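Long-range contacts in Beta/gamma crystallin 'Greek key' domain-containing protein (Methanosaeta thermophila PT, PDB 5HT7), which binds iron(II) through its betagamma-crystallin domain, the part in this chain, and forms trimers, though its wider role in the archaeon is not established: residues A8-V13 against P34-V39; W44-E49 against N74-M79. All coordinates share one frame; numbering follows the deposited sequence.

Contact 1. Residues A8-V13 against P34-V39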
loop_
_atom_site.group_PDB
_atom_site.type_symbol
_atom_site.label_atom_id
_atom_site.label_comp_id
_atom_site.label_asym_id
_atom_site.label_seq_id
_atom_site.Cartn_x
_atom_site.Cartn_y
_atom_site.Cartn_z
ATOM N N ALA A 8 -8.046 13.467 5.312
ATOM C CA ALA A 8 -8.015 14.221 4.072
ATOM C C ALA A 8 -6.590 14.313 3.531
ATOM O O ALA A 8 -5.623 14.151 4.278
ATOM C CB ALA A 8 -8.600 15.620 4.283
ATOM N N ASN A 9 -6.472 14.550 2.229
ATOM C CA ASN A 9 -5.188 14.782 1.580
ATOM C C ASN A 9 -4.239 13.589 1.676
ATOM O O ASN A 9 -3.014 13.763 1.794
ATOM C CB ASN A 9 -4.513 16.041 2.152
ATOM C CG ASN A 9 -5.274 17.304 1.806
ATOM O OD1 ASN A 9 -5.442 17.636 0.628
ATOM N ND2 ASN A 9 -5.729 18.023 2.826
ATOM N N GLN A 10 -4.818 12.387 1.608
ATOM C CA GLN A 10 -4.048 11.151 1.462
ATOM C C GLN A 10 -3.117 10.920 2.652
ATOM O O GLN A 10 -1.943 10.572 2.491
ATOM C CB GLN A 10 -3.259 11.181 0.153
ATOM C CG GLN A 10 -4.126 11.264 -1.101
ATOM C CD GLN A 10 -4.704 12.647 -1.331
ATOM O OE1 GLN A 10 -5.915 12.805 -1.499
ATOM N NE2 GLN A 10 -3.845 13.657 -1.322
ATOM N N ARG A 11 -3.656 11.108 3.851
ATOM C CA ARG A 11 -2.905 10.878 5.070
ATOM C C ARG A 11 -3.708 9.981 5.998
ATOM O O ARG A 11 -4.887 9.711 5.743
ATOM C CB ARG A 11 -2.546 12.224 5.728
ATOM C CG ARG A 11 -1.660 13.099 4.810
ATOM C CD ARG A 11 -1.321 14.488 5.374
ATOM N NE ARG A 11 -0.224 15.103 4.613
ATOM C CZ ARG A 11 -0.301 16.261 3.962
ATOM N NH1 ARG A 11 -1.431 16.959 3.990
ATOM N NH2 ARG A 11 0.757 16.731 3.286
ATOM N N GLY A 12 -3.076 9.501 7.066
ATOM C CA GLY A 12 -3.735 8.575 7.969
ATOM C C GLY A 12 -3.630 7.138 7.485
ATOM O O GLY A 12 -3.034 6.876 6.436
ATOM N N VAL A 13 -4.188 6.200 8.250
ATOM C CA VAL A 13 -4.165 4.798 7.837
ATOM C C VAL A 13 -4.837 4.656 6.464
ATOM O O VAL A 13 -5.749 5.404 6.131
ATOM C CB VAL A 13 -4.865 3.863 8.860
ATOM C CG1 VAL A 13 -4.062 3.800 10.162
ATOM C CG2 VAL A 13 -6.287 4.321 9.133
ATOM N N PRO A 34 -13.502 6.761 5.551
ATOM C CA PRO A 34 -12.482 7.329 4.663
ATOM C C PRO A 34 -12.751 8.803 4.361
ATOM O O PRO A 34 -13.909 9.194 4.218
ATOM C CB PRO A 34 -12.600 6.459 3.400
ATOM C CG PRO A 34 -13.999 5.978 3.415
ATOM C CD PRO A 34 -14.355 5.777 4.865
ATOM N N ARG A 35 -11.697 9.616 4.285
ATOM C CA ARG A 35 -11.856 11.031 3.990
ATOM C C ARG A 35 -11.138 11.483 2.734
ATOM O O ARG A 35 -11.336 12.607 2.281
ATOM C CB ARG A 35 -11.393 11.866 5.185
ATOM C CG ARG A 35 -12.325 11.675 6.358
ATOM C CD ARG A 35 -12.035 12.604 7.525
ATOM N NE ARG A 35 -13.127 12.511 8.499
ATOM C CZ ARG A 35 -13.126 13.122 9.678
ATOM N NH1 ARG A 35 -12.083 13.867 10.033
ATOM N NH2 ARG A 35 -14.165 12.987 10.496
ATOM N N SER A 36 -10.294 10.621 2.168
ATOM C CA SER A 36 -9.758 10.885 0.844
ATOM C C SER A 36 -9.485 9.577 0.120
ATOM O O SER A 36 -9.583 8.496 0.704
ATOM C CB SER A 36 -8.484 11.746 0.903
ATOM O OG SER A 36 -7.456 11.132 1.660
ATOM N N MET A 37 -9.169 9.687 -1.163
ATOM C CA MET A 37 -9.061 8.511 -2.006
ATOM C C MET A 37 -8.175 8.785 -3.206
ATOM O O MET A 37 -8.157 9.905 -3.742
ATOM C CB MET A 37 -10.461 8.067 -2.460
ATOM C CG MET A 37 -10.468 6.962 -3.523
ATOM S SD MET A 37 -12.156 6.413 -3.874
ATOM C CE MET A 37 -12.846 7.870 -4.647
ATOM N N VAL A 38 -7.417 7.769 -3.615
ATOM C CA VAL A 38 -6.693 7.841 -4.866
ATOM C C VAL A 38 -7.175 6.710 -5.756
ATOM O O VAL A 38 -7.288 5.568 -5.316
ATOM C CB VAL A 38 -5.166 7.738 -4.667
ATOM C CG1 VAL A 38 -4.467 7.650 -6.026
ATOM C CG2 VAL A 38 -4.652 8.934 -3.871
ATOM N N VAL A 39 -7.512 7.035 -6.995
ATOM C CA VAL A 39 -7.879 6.008 -7.957
ATOM C C VAL A 39 -6.737 5.884 -8.951
ATOM O O VAL A 39 -6.364 6.867 -9.590
ATOM C CB VAL A 39 -9.194 6.340 -8.686
ATOM C CG1 VAL A 39 -9.432 5.340 -9.806
ATOM C CG2 VAL A 39 -10.365 6.333 -7.694
#
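The loop Ala8 to Arg11 folds back over the start of strand 36-39, bringing the CA atoms of Ala8 and Ser36 to 5.0 Å. The loop belongs to the folded hairpin of a betagamma-crystallin Greek key motif, between strands 3-5 and 14-16: strand 3-5 ends on the aromatic Phe5, the loop reaches the motif glycine Gly12, and the serine of strand 36-39 ties the loop down. Asn9 and Gln10 both take left-handed backbone angles, which turns the amide of Gln10 inward. Its N-H reaches Ser36 OG at 2.9 Å, in a bond bent to 147° at the hydrogen. The same hydroxyl gives its proton to Asp7 O, so one side-chain oxygen grips the loop at two backbone points. The chi1 of Ser36, 59°, leaves OG in the crowded position between the backbone N and the carbonyl carbon, pointing into the loop. An alanine here would lose both bonds and would probably leave the Gln10 N-H without its mate and the loop freer to shift. Arg35 and Ser36 both face Phe5 in a classic beta bulge, and Arg35 lays only its CB against Ala8 N, the rest of the chain leading away. Arg11 turns from this strand to a salt bridge with Asp21 of the second subunit. The Gln10 side chain, bent at chi2 (75°), crosses Val38 at about a right angle and also packs on Phe5 and Ile64. Its CG lies 3.7 Å from Val38 CG2, while OE1 comes to 3.7 Å from Ser36 CB.

Contact 2. Residues W44-E49 against N74-M79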
loop_
_atom_site.group_PDB
_atom_site.type_symbol
_atom_site.label_atom_id
_atom_site.label_comp_id
_atom_site.label_asym_id
_atom_site.label_seq_id
_atom_site.Cartn_x
_atom_site.Cartn_y
_atom_site.Cartn_z
ATOM N N TRP A 44 -14.621 3.867 -10.742
ATOM C CA TRP A 44 -15.164 3.175 -9.577
ATOM C C TRP A 44 -16.524 3.718 -9.146
ATOM O O TRP A 44 -16.786 4.928 -9.211
ATOM C CB TRP A 44 -14.175 3.264 -8.407
ATOM C CG TRP A 44 -12.914 2.466 -8.617
ATOM C CD1 TRP A 44 -11.917 2.719 -9.513
ATOM C CD2 TRP A 44 -12.524 1.289 -7.909
ATOM N NE1 TRP A 44 -10.934 1.762 -9.416
ATOM C CE2 TRP A 44 -11.282 0.875 -8.431
ATOM C CE3 TRP A 44 -13.105 0.541 -6.882
ATOM C CZ2 TRP A 44 -10.617 -0.255 -7.969
ATOM C CZ3 TRP A 44 -12.444 -0.583 -6.430
ATOM C CH2 TRP A 44 -11.211 -0.964 -6.967
ATOM N N ARG A 45 -17.381 2.811 -8.698
ATOM C CA ARG A 45 -18.641 3.183 -8.080
ATOM C C ARG A 45 -18.552 2.895 -6.579
ATOM O O ARG A 45 -18.073 1.832 -6.168
ATOM C CB ARG A 45 -19.805 2.416 -8.725
ATOM C CG ARG A 45 -21.187 2.829 -8.249
ATOM C CD ARG A 45 -22.283 2.133 -9.075
ATOM N NE ARG A 45 -22.117 2.392 -10.508
ATOM C CZ ARG A 45 -22.721 1.710 -11.477
ATOM N NH1 ARG A 45 -23.553 0.719 -11.187
ATOM N NH2 ARG A 45 -22.495 2.027 -12.747
ATOM N N LEU A 46 -18.988 3.856 -5.773
ATOM C CA LEU A 46 -18.965 3.743 -4.315
ATOM C C LEU A 46 -20.383 3.602 -3.790
ATOM O O LEU A 46 -21.304 4.183 -4.345
ATOM C CB LEU A 46 -18.309 4.972 -3.690
ATOM C CG LEU A 46 -16.785 5.045 -3.568
ATOM C CD1 LEU A 46 -16.099 4.758 -4.885
ATOM C CD2 LEU A 46 -16.418 6.430 -3.043
ATOM N N TYR A 47 -20.550 2.855 -2.704
ATOM C CA TYR A 47 -21.875 2.571 -2.160
ATOM C C TYR A 47 -21.919 2.859 -0.663
ATOM O O TYR A 47 -20.914 2.677 0.028
ATOM C CB TYR A 47 -22.254 1.105 -2.400
ATOM C CG TYR A 47 -22.158 0.620 -3.832
ATOM C CD1 TYR A 47 -20.920 0.321 -4.412
ATOM C CD2 TYR A 47 -23.310 0.412 -4.592
ATOM C CE1 TYR A 47 -20.836 -0.138 -5.723
ATOM C CE2 TYR A 47 -23.236 -0.049 -5.892
ATOM C CZ TYR A 47 -22.004 -0.329 -6.448
ATOM O OH TYR A 47 -21.935 -0.791 -7.735
ATOM N N ARG A 48 -23.082 3.275 -0.161
ATOM C CA ARG A 48 -23.251 3.549 1.269
ATOM C C ARG A 48 -23.288 2.287 2.116
ATOM O O ARG A 48 -22.842 2.294 3.267
ATOM C CB ARG A 48 -24.535 4.342 1.513
ATOM C CG ARG A 48 -24.567 5.675 0.812
ATOM C CD ARG A 48 -25.910 6.364 1.003
ATOM N NE ARG A 48 -25.882 7.658 0.340
ATOM C CZ ARG A 48 -26.191 7.839 -0.935
ATOM N NH1 ARG A 48 -26.580 6.807 -1.674
ATOM N NH2 ARG A 48 -26.116 9.049 -1.467
ATOM N N GLU A 49 -23.839 1.214 1.549
ATOM C CA GLU A 49 -24.050 -0.031 2.280
ATOM C C GLU A 49 -23.152 -1.143 1.741
ATOM O O GLU A 49 -22.649 -1.048 0.625
ATOM C CB GLU A 49 -25.530 -0.449 2.194
ATOM C CG GLU A 49 -26.473 0.507 2.912
ATOM C CD GLU A 49 -27.931 0.102 2.808
ATOM O OE1 GLU A 49 -28.219 -0.977 2.242
ATOM O OE2 GLU A 49 -28.792 0.869 3.292
ATOM N N ASN A 74 -19.483 10.223 3.001
ATOM C CA ASN A 74 -18.922 10.192 4.344
ATOM C C ASN A 74 -18.707 8.760 4.831
ATOM O O ASN A 74 -17.895 8.514 5.723
ATOM C CB ASN A 74 -19.817 10.975 5.314
ATOM C CG ASN A 74 -19.630 12.489 5.195
ATOM O OD1 ASN A 74 -18.652 13.051 5.686
ATOM N ND2 ASN A 74 -20.565 13.149 4.513
ATOM N N VAL A 75 -19.427 7.816 4.232
ATOM C CA VAL A 75 -19.248 6.411 4.562
ATOM C C VAL A 75 -19.223 5.568 3.288
ATOM O O VAL A 75 -19.960 5.835 2.343
ATOM C CB VAL A 75 -20.356 5.908 5.512
ATOM C CG1 VAL A 75 -21.731 6.144 4.912
ATOM C CG2 VAL A 75 -20.153 4.434 5.846
ATOM N N ILE A 76 -18.347 4.570 3.251
ATOM C CA ILE A 76 -18.275 3.673 2.102
ATOM C C ILE A 76 -18.489 2.246 2.578
ATOM O O ILE A 76 -17.609 1.640 3.196
ATOM C CB ILE A 76 -16.921 3.793 1.360
ATOM C CG1 ILE A 76 -16.687 5.243 0.917
ATOM C CG2 ILE A 76 -16.876 2.845 0.164
ATOM C CD1 ILE A 76 -15.358 5.464 0.189
ATOM N N GLY A 77 -19.672 1.703 2.314
ATOM C CA GLY A 77 -19.953 0.355 2.750
ATOM C C GLY A 77 -19.355 -0.664 1.802
ATOM O O GLY A 77 -19.046 -1.785 2.201
ATOM N N SER A 78 -19.226 -0.281 0.538
ATOM C CA SER A 78 -18.642 -1.150 -0.476
ATOM C C SER A 78 -18.250 -0.308 -1.685
ATOM O O SER A 78 -18.675 0.847 -1.813
ATOM C CB SER A 78 -19.621 -2.260 -0.892
ATOM O OG SER A 78 -20.824 -1.713 -1.402
ATOM N N MET A 79 -17.427 -0.874 -2.561
ATOM C CA MET A 79 -17.049 -0.189 -3.792
ATOM C C MET A 79 -16.537 -1.197 -4.803
ATOM O O MET A 79 -16.043 -2.259 -4.434
ATOM C CB MET A 79 -15.992 0.892 -3.532
ATOM C CG MET A 79 -14.766 0.407 -2.785
ATOM S SD MET A 79 -13.699 1.769 -2.241
ATOM C CE MET A 79 -13.283 2.546 -3.766
#
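Tyr47 and Ser78 form an antiparallel hydrogen-bonded pair in which Tyr47 N donates to Ser78 O at 2.9 Å, with the donor tilted 25° from the carbonyl plane. The return bond is split: Tyr47 O receives Gly77 N at 2.8 Å and, weakly, Ser78 N at 3.4 Å. Gly77 and Ser78 thus both face Tyr47 in a classic beta bulge, and the CA-H of Ile76 adds a third approach to the same oxygen. Gly77 has no side chain to hold off the backbone of Glu49, whose CA comes within 4.1 Å of its own.

Ser78 is the serine of this Greek key motif. Its hydroxyl donates to Glu49 O at 2.8 Å, in the carbonyl plane, and takes a hydrogen bond from Phe52 N, pinning the turn that follows strand 44-47. The Tyr47 ring sets its edge beside Ser78 O, with CD1 3.5 Å from that oxygen.

On the other face, Leu46 is hydrogen-bonded through its backbone to Tyr56, while its side chain stays apolar: CD2 meets Ile76 CD1 at 3.5 Å and CD1 meets Met79 CE. With chi3 at -60°, the bent Met79 chain swings that methyl to Trp44 CE3, 3.7 Å away. The indole N-H of Trp44 is bound by Ser41 O, and Arg45 NE forms a salt bridge with Glu59.

In the fold
Contacts 1 and 2 are equivalent ties in two successive Greek key motifs: Ser36 and Ser78 each sit in a bulge facing an aromatic residue, Phe5 or Tyr47, and each clasps the loop that follows that aromatic. Their centres are 14 Å apart, on opposite sides of the chain's centre, in the two sheets packed against each other. Between them Pro34 CG meets Ile76 CD1 at 3.5 Å, Val39 CG1 meets Trp44 CD1 at 3.6 Å, and Met37 SD lies 4.0 Å from Met79 CE. The iron ligands His14 and His16 follow directly on the 8-13 segment of contact 1; the Val38 side chain is about 11 Å from the bound iron(II) ion.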